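Local atomic coordinates of SsfX3 (Streptomyces sp. SF2575, PDB entry 3SKV), a protein that probably transfers a salicylyl group onto a tetracycline intermediate, as a GDSL/SGNH-fold acyltransferase of a Streptomyces antibiotic pathway. Residues M336-Y348 with N360-E374. The protein carries 1 engineered substitution. Sequence-based numbering, arbitrary orientation.
Sequences MRVWGPERGMELY and NAVGHEIFAESSRRE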
loop_
_atom_site.group_PDB
_atom_site.type_symbol
_atom_site.label_atom_id
_atom_site.label_comp_id
_atom_site.label_asym_id
_atom_site.label_seq_id
_atom_site.Cartn_x
_atom_site.Cartn_y
_atom_site.Cartn_z
ATOM N N MET A 336 -1.448 19.614 1.194
ATOM C CA MET A 336 -2.091 20.511 2.160
ATOM C C MET A 336 -3.602 20.512 1.907
ATOM O O MET A 336 -4.362 20.784 2.831
ATOM C CB MET A 336 -1.547 21.946 2.054
ATOM C CG MET A 336 -0.041 22.030 2.193
ATOM S SD MET A 336 0.566 21.658 3.855
ATOM C CE MET A 336 0.534 23.288 4.548
ATOM N N ARG A 337 -4.044 20.194 0.669
ATOM C CA ARG A 337 -5.491 20.071 0.375
ATOM C C ARG A 337 -5.969 18.679 0.801
ATOM O O ARG A 337 -7.061 18.549 1.355
ATOM C CB ARG A 337 -5.831 20.373 -1.093
ATOM C CG ARG A 337 -5.549 21.836 -1.462
ATOM C CD ARG A 337 -6.048 22.206 -2.850
ATOM N NE ARG A 337 -7.436 21.783 -3.039
ATOM C CZ ARG A 337 -8.491 22.493 -2.647
ATOM N NH1 ARG A 337 -8.325 23.688 -2.094
ATOM N NH2 ARG A 337 -9.719 22.018 -2.819
ATOM N N VAL A 338 -5.108 17.657 0.649
ATOM C CA VAL A 338 -5.445 16.307 1.096
ATOM C C VAL A 338 -5.413 16.188 2.636
ATOM O O VAL A 338 -6.381 15.728 3.239
ATOM C CB VAL A 338 -4.710 15.180 0.309
ATOM C CG1 VAL A 338 -5.040 13.792 0.846
ATOM C CG2 VAL A 338 -5.082 15.244 -1.162
ATOM N N TRP A 339 -4.341 16.651 3.258
ATOM C CA TRP A 339 -4.181 16.584 4.697
ATOM C C TRP A 339 -3.360 17.785 5.163
ATOM O O TRP A 339 -2.133 17.727 5.197
ATOM C CB TRP A 339 -3.481 15.253 5.038
ATOM C CG TRP A 339 -3.378 14.981 6.504
ATOM C CD1 TRP A 339 -2.367 15.349 7.335
ATOM C CD2 TRP A 339 -4.343 14.297 7.319
ATOM N NE1 TRP A 339 -2.631 14.929 8.621
ATOM C CE2 TRP A 339 -3.826 14.258 8.635
ATOM C CE3 TRP A 339 -5.598 13.710 7.062
ATOM C CZ2 TRP A 339 -4.506 13.644 9.691
ATOM C CZ3 TRP A 339 -6.258 13.082 8.101
ATOM C CH2 TRP A 339 -5.717 13.061 9.402
ATOM N N GLY A 340 -4.031 18.874 5.487
ATOM C CA GLY A 340 -3.360 20.104 5.891
ATOM C C GLY A 340 -3.277 20.383 7.380
ATOM O O GLY A 340 -3.648 19.527 8.203
ATOM N N PRO A 341 -2.813 21.622 7.728
ATOM C CA PRO A 341 -2.665 22.007 9.145
ATOM C C PRO A 341 -3.966 22.139 9.931
ATOM O O PRO A 341 -3.950 22.078 11.164
ATOM C CB PRO A 341 -1.927 23.357 9.077
ATOM C CG PRO A 341 -1.416 23.474 7.682
ATOM C CD PRO A 341 -2.361 22.714 6.833
ATOM N N GLU A 342 -5.085 22.323 9.222
ATOM C CA GLU A 342 -6.427 22.443 9.796
ATOM C C GLU A 342 -6.957 21.102 10.356
ATOM O O GLU A 342 -7.998 21.077 11.031
ATOM C CB GLU A 342 -7.410 23.107 8.795
ATOM C CG GLU A 342 -7.792 22.287 7.564
ATOM C CD GLU A 342 -6.649 21.701 6.756
ATOM O OE1 GLU A 342 -5.762 22.468 6.311
ATOM O OE2 GLU A 342 -6.603 20.455 6.637
ATOM N N ARG A 343 -6.237 19.999 10.081
ATOM C CA ARG A 343 -6.571 18.666 10.584
ATOM C C ARG A 343 -6.216 18.603 12.059
ATOM O O ARG A 343 -5.038 18.640 12.423
ATOM C CB ARG A 343 -5.823 17.578 9.775
ATOM C CG ARG A 343 -6.733 16.671 8.955
ATOM C CD ARG A 343 -7.816 17.435 8.210
ATOM N NE ARG A 343 -7.845 17.094 6.795
ATOM C CZ ARG A 343 -8.958 16.963 6.085
ATOM N NH1 ARG A 343 -10.144 17.158 6.653
ATOM N NH2 ARG A 343 -8.898 16.636 4.801
ATOM N N GLY A 344 -7.247 18.527 12.891
ATOM C CA GLY A 344 -7.108 18.502 14.344
ATOM C C GLY A 344 -6.558 17.236 14.957
ATOM O O GLY A 344 -6.478 16.196 14.306
ATOM N N MET A 345 -6.241 17.312 16.251
ATOM C CA MET A 345 -5.733 16.190 17.039
ATOM C C MET A 345 -6.703 15.011 17.102
ATOM O O MET A 345 -6.263 13.871 17.259
ATOM C CB MET A 345 -5.358 16.646 18.456
ATOM C CG MET A 345 -4.223 15.830 19.046
ATOM S SD MET A 345 -2.683 16.049 18.109
ATOM C CE MET A 345 -1.769 17.152 19.270
ATOM N N GLU A 346 -8.015 15.291 16.959
ATOM C CA GLU A 346 -9.079 14.278 16.945
ATOM C C GLU A 346 -8.881 13.219 15.829
ATOM O O GLU A 346 -9.396 12.109 15.948
ATOM C CB GLU A 346 -10.478 14.929 16.864
ATOM C CG GLU A 346 -10.763 15.728 15.592
ATOM C CD GLU A 346 -12.172 16.284 15.413
ATOM O OE1 GLU A 346 -12.675 17.005 16.311
ATOM O OE2 GLU A 346 -12.751 16.034 14.329
ATOM N N LEU A 347 -8.109 13.567 14.774
ATOM C CA LEU A 347 -7.819 12.703 13.642
ATOM C C LEU A 347 -6.440 12.036 13.724
ATOM O O LEU A 347 -6.093 11.249 12.843
ATOM C CB LEU A 347 -7.994 13.451 12.322
ATOM C CG LEU A 347 -9.357 14.176 12.110
ATOM C CD1 LEU A 347 -9.330 15.022 10.837
ATOM C CD2 LEU A 347 -10.555 13.194 12.095
ATOM N N TYR A 348 -5.688 12.281 14.808
ATOM C CA TYR A 348 -4.388 11.641 14.990
ATOM C C TYR A 348 -4.403 10.572 16.054
ATOM O O TYR A 348 -5.074 10.716 17.080
ATOM C CB TYR A 348 -3.284 12.655 15.292
ATOM C CG TYR A 348 -2.804 13.403 14.080
ATOM C CD1 TYR A 348 -1.779 12.894 13.282
ATOM C CD2 TYR A 348 -3.348 14.636 13.738
ATOM C CE1 TYR A 348 -1.270 13.622 12.207
ATOM C CE2 TYR A 348 -2.864 15.364 12.648
ATOM C CZ TYR A 348 -1.802 14.870 11.907
ATOM O OH TYR A 348 -1.342 15.580 10.822
ATOM N N ASN A 360 -5.721 8.259 12.950
ATOM C CA ASN A 360 -6.379 7.195 13.692
ATOM C C ASN A 360 -7.401 6.516 12.725
ATOM O O ASN A 360 -7.402 6.836 11.527
ATOM C CB ASN A 360 -7.028 7.722 14.981
ATOM C CG ASN A 360 -7.900 8.921 14.803
ATOM O OD1 ASN A 360 -8.621 9.092 13.800
ATOM N ND2 ASN A 360 -7.894 9.746 15.822
ATOM N N ALA A 361 -8.248 5.584 13.221
ATOM C CA ALA A 361 -9.216 4.905 12.361
ATOM C C ALA A 361 -10.128 5.922 11.588
ATOM O O ALA A 361 -10.244 5.800 10.370
ATOM C CB ALA A 361 -10.039 3.914 13.165
ATOM N N VAL A 362 -10.685 6.973 12.270
ATOM C CA VAL A 362 -11.510 8.002 11.624
ATOM C C VAL A 362 -10.635 8.819 10.646
ATOM O O VAL A 362 -11.060 9.053 9.504
ATOM C CB VAL A 362 -12.302 8.861 12.639
ATOM C CG1 VAL A 362 -12.853 10.145 12.020
ATOM C CG2 VAL A 362 -13.433 8.055 13.246
ATOM N N GLY A 363 -9.407 9.162 11.080
ATOM C CA GLY A 363 -8.423 9.877 10.273
ATOM C C GLY A 363 -8.134 9.223 8.926
ATOM O O GLY A 363 -8.035 9.924 7.904
ATOM N N HIS A 364 -8.026 7.862 8.913
ATOM C CA HIS A 364 -7.822 7.061 7.695
ATOM C C HIS A 364 -9.050 7.183 6.755
ATOM O O HIS A 364 -8.877 7.268 5.542
ATOM C CB HIS A 364 -7.512 5.589 8.021
ATOM C CG HIS A 364 -6.068 5.336 8.325
ATOM N ND1 HIS A 364 -5.149 5.059 7.313
ATOM C CD2 HIS A 364 -5.423 5.327 9.515
ATOM C CE1 HIS A 364 -3.988 4.912 7.918
ATOM N NE2 HIS A 364 -4.106 5.053 9.246
ATOM N N GLU A 365 -10.275 7.295 7.324
ATOM C CA GLU A 365 -11.502 7.463 6.522
ATOM C C GLU A 365 -11.554 8.840 5.895
ATOM O O GLU A 365 -11.893 8.941 4.726
ATOM C CB GLU A 365 -12.766 7.200 7.329
ATOM C CG GLU A 365 -13.015 5.733 7.574
ATOM C CD GLU A 365 -14.174 5.471 8.509
ATOM O OE1 GLU A 365 -15.330 5.467 8.026
ATOM O OE2 GLU A 365 -13.934 5.267 9.722
ATOM N N ILE A 366 -11.203 9.889 6.661
ATOM C CA ILE A 366 -11.164 11.282 6.211
ATOM C C ILE A 366 -10.129 11.456 5.089
ATOM O O ILE A 366 -10.447 12.049 4.052
ATOM C CB ILE A 366 -10.935 12.251 7.415
ATOM C CG1 ILE A 366 -12.024 12.121 8.515
ATOM C CG2 ILE A 366 -10.723 13.709 6.969
ATOM C CD1 ILE A 366 -13.416 12.298 8.096
ATOM N N PHE A 367 -8.898 10.934 5.307
ATOM C CA PHE A 367 -7.794 10.971 4.342
ATOM C C PHE A 367 -8.246 10.375 2.988
ATOM O O PHE A 367 -8.009 10.982 1.931
ATOM C CB PHE A 367 -6.565 10.204 4.891
ATOM C CG PHE A 367 -5.265 10.521 4.180
ATOM C CD1 PHE A 367 -4.992 10.000 2.923
ATOM C CD2 PHE A 367 -4.325 11.369 4.754
ATOM C CE1 PHE A 367 -3.806 10.332 2.247
ATOM C CE2 PHE A 367 -3.123 11.671 4.093
ATOM C CZ PHE A 367 -2.874 11.161 2.843
ATOM N N ALA A 368 -8.940 9.222 3.039
ATOM C CA ALA A 368 -9.445 8.482 1.891
ATOM C C ALA A 368 -10.453 9.283 1.071
ATOM O O ALA A 368 -10.311 9.352 -0.155
ATOM C CB ALA A 368 -10.055 7.154 2.339
ATOM N N GLU A 369 -11.468 9.880 1.735
ATOM C CA GLU A 369 -12.539 10.665 1.118
ATOM C C GLU A 369 -11.921 11.944 0.552
ATOM O O GLU A 369 -12.242 12.339 -0.573
ATOM C CB GLU A 369 -13.614 10.990 2.167
ATOM C CG GLU A 369 -15.026 10.460 1.935
ATOM C CD GLU A 369 -15.270 8.961 1.820
ATOM O OE1 GLU A 369 -14.857 8.400 0.781
ATOM O OE2 GLU A 369 -16.086 8.423 2.607
ATOM N N SER A 370 -10.978 12.537 1.301
ATOM C CA SER A 370 -10.268 13.742 0.898
ATOM C C SER A 370 -9.423 13.529 -0.370
ATOM O O SER A 370 -9.426 14.383 -1.262
ATOM C CB SER A 370 -9.420 14.267 2.055
ATOM O OG SER A 370 -8.933 15.568 1.768
ATOM N N SER A 371 -8.717 12.388 -0.446
ATOM C CA SER A 371 -7.901 12.003 -1.603
ATOM C C SER A 371 -8.796 11.814 -2.820
ATOM O O SER A 371 -8.457 12.306 -3.892
ATOM C CB SER A 371 -7.139 10.706 -1.329
ATOM O OG SER A 371 -6.250 10.852 -0.234
ATOM N N ARG A 372 -9.946 11.127 -2.644
ATOM C CA ARG A 372 -10.916 10.869 -3.715
ATOM C C ARG A 372 -11.514 12.166 -4.240
ATOM O O ARG A 372 -11.607 12.341 -5.456
ATOM C CB ARG A 372 -12.025 9.911 -3.245
ATOM C CG ARG A 372 -11.555 8.476 -3.116
ATOM C CD ARG A 372 -12.665 7.588 -2.583
ATOM N NE ARG A 372 -13.799 7.540 -3.498
ATOM C CZ ARG A 372 -15.058 7.689 -3.120
ATOM N NH1 ARG A 372 -15.358 7.857 -1.837
ATOM N NH2 ARG A 372 -16.034 7.660 -4.020
ATOM N N ARG A 373 -11.876 13.075 -3.330
ATOM C CA ARG A 373 -12.420 14.387 -3.653
ATOM C C ARG A 373 -11.382 15.193 -4.481
ATOM O O ARG A 373 -11.714 15.731 -5.539
ATOM C CB ARG A 373 -12.791 15.138 -2.351
ATOM C CG ARG A 373 -13.309 16.570 -2.595
ATOM C CD ARG A 373 -13.358 17.532 -1.395
ATOM N NE ARG A 373 -13.140 16.897 -0.095
ATOM C CZ ARG A 373 -11.994 16.880 0.569
ATOM N NH1 ARG A 373 -10.907 17.443 0.049
ATOM N NH2 ARG A 373 -11.920 16.288 1.754
ATOM N N GLU A 374 -10.129 15.232 -4.010
ATOM C CA GLU A 374 -9.068 15.954 -4.717
ATOM C C GLU A 374 -8.723 15.334 -6.086
ATOM O O GLU A 374 -8.602 16.057 -7.071
ATOM C CB GLU A 374 -7.835 16.173 -3.814
ATOM C CG GLU A 374 -8.080 17.109 -2.641
ATOM C CD GLU A 374 -8.640 18.479 -2.991
ATOM O OE1 GLU A 374 -8.151 19.101 -3.966
ATOM O OE2 GLU A 374 -9.566 18.931 -2.275
#
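Glu374 lies along Val338 before it reaches Arg337. Its CB and CG pass Val338 CG2, CG at 3.8 Å; a bend at chi2 (-54°) in the side chain then brings CD to 3.5 Å from Arg337 NE. OE1 accepts a hydrogen bond from Arg337 NE (2.9 Å), part of a salt bridge, in the guanidinium plane but from above the carboxylate plane. OE2 receives a weak bond from Arg337 NH2 and, on its anti lone pair, Arg373 NH1 at 3.1 Å, completing a salt-bridge network. Replacing Glu374 by an alanine is likely to leave Arg337 and Arg373 without their shared carboxylate and Val338 CG2 without the packing of CG. Val338 is a knob among Phe367, Ser370, Ser371 and Glu374, with CG1 over the Phe367 face; Trp339 CE3 meets Phe367 CD2 obliquely at 3.5 Å. Val338 O accepts from Ser370 OG on a lone pair and from Arg343 NH2 above the carbonyl plane. At the N-terminus Asn360 caps helix 361-377: OD1 accepts from Gly363 N, while ND2 bonds Glu346 O at 2.8 Å (173°). Cap, salt bridge and the apolar packing between them thus fix this helix of the GDSL/SGNH domain to helix 335-338 and the loop that follows.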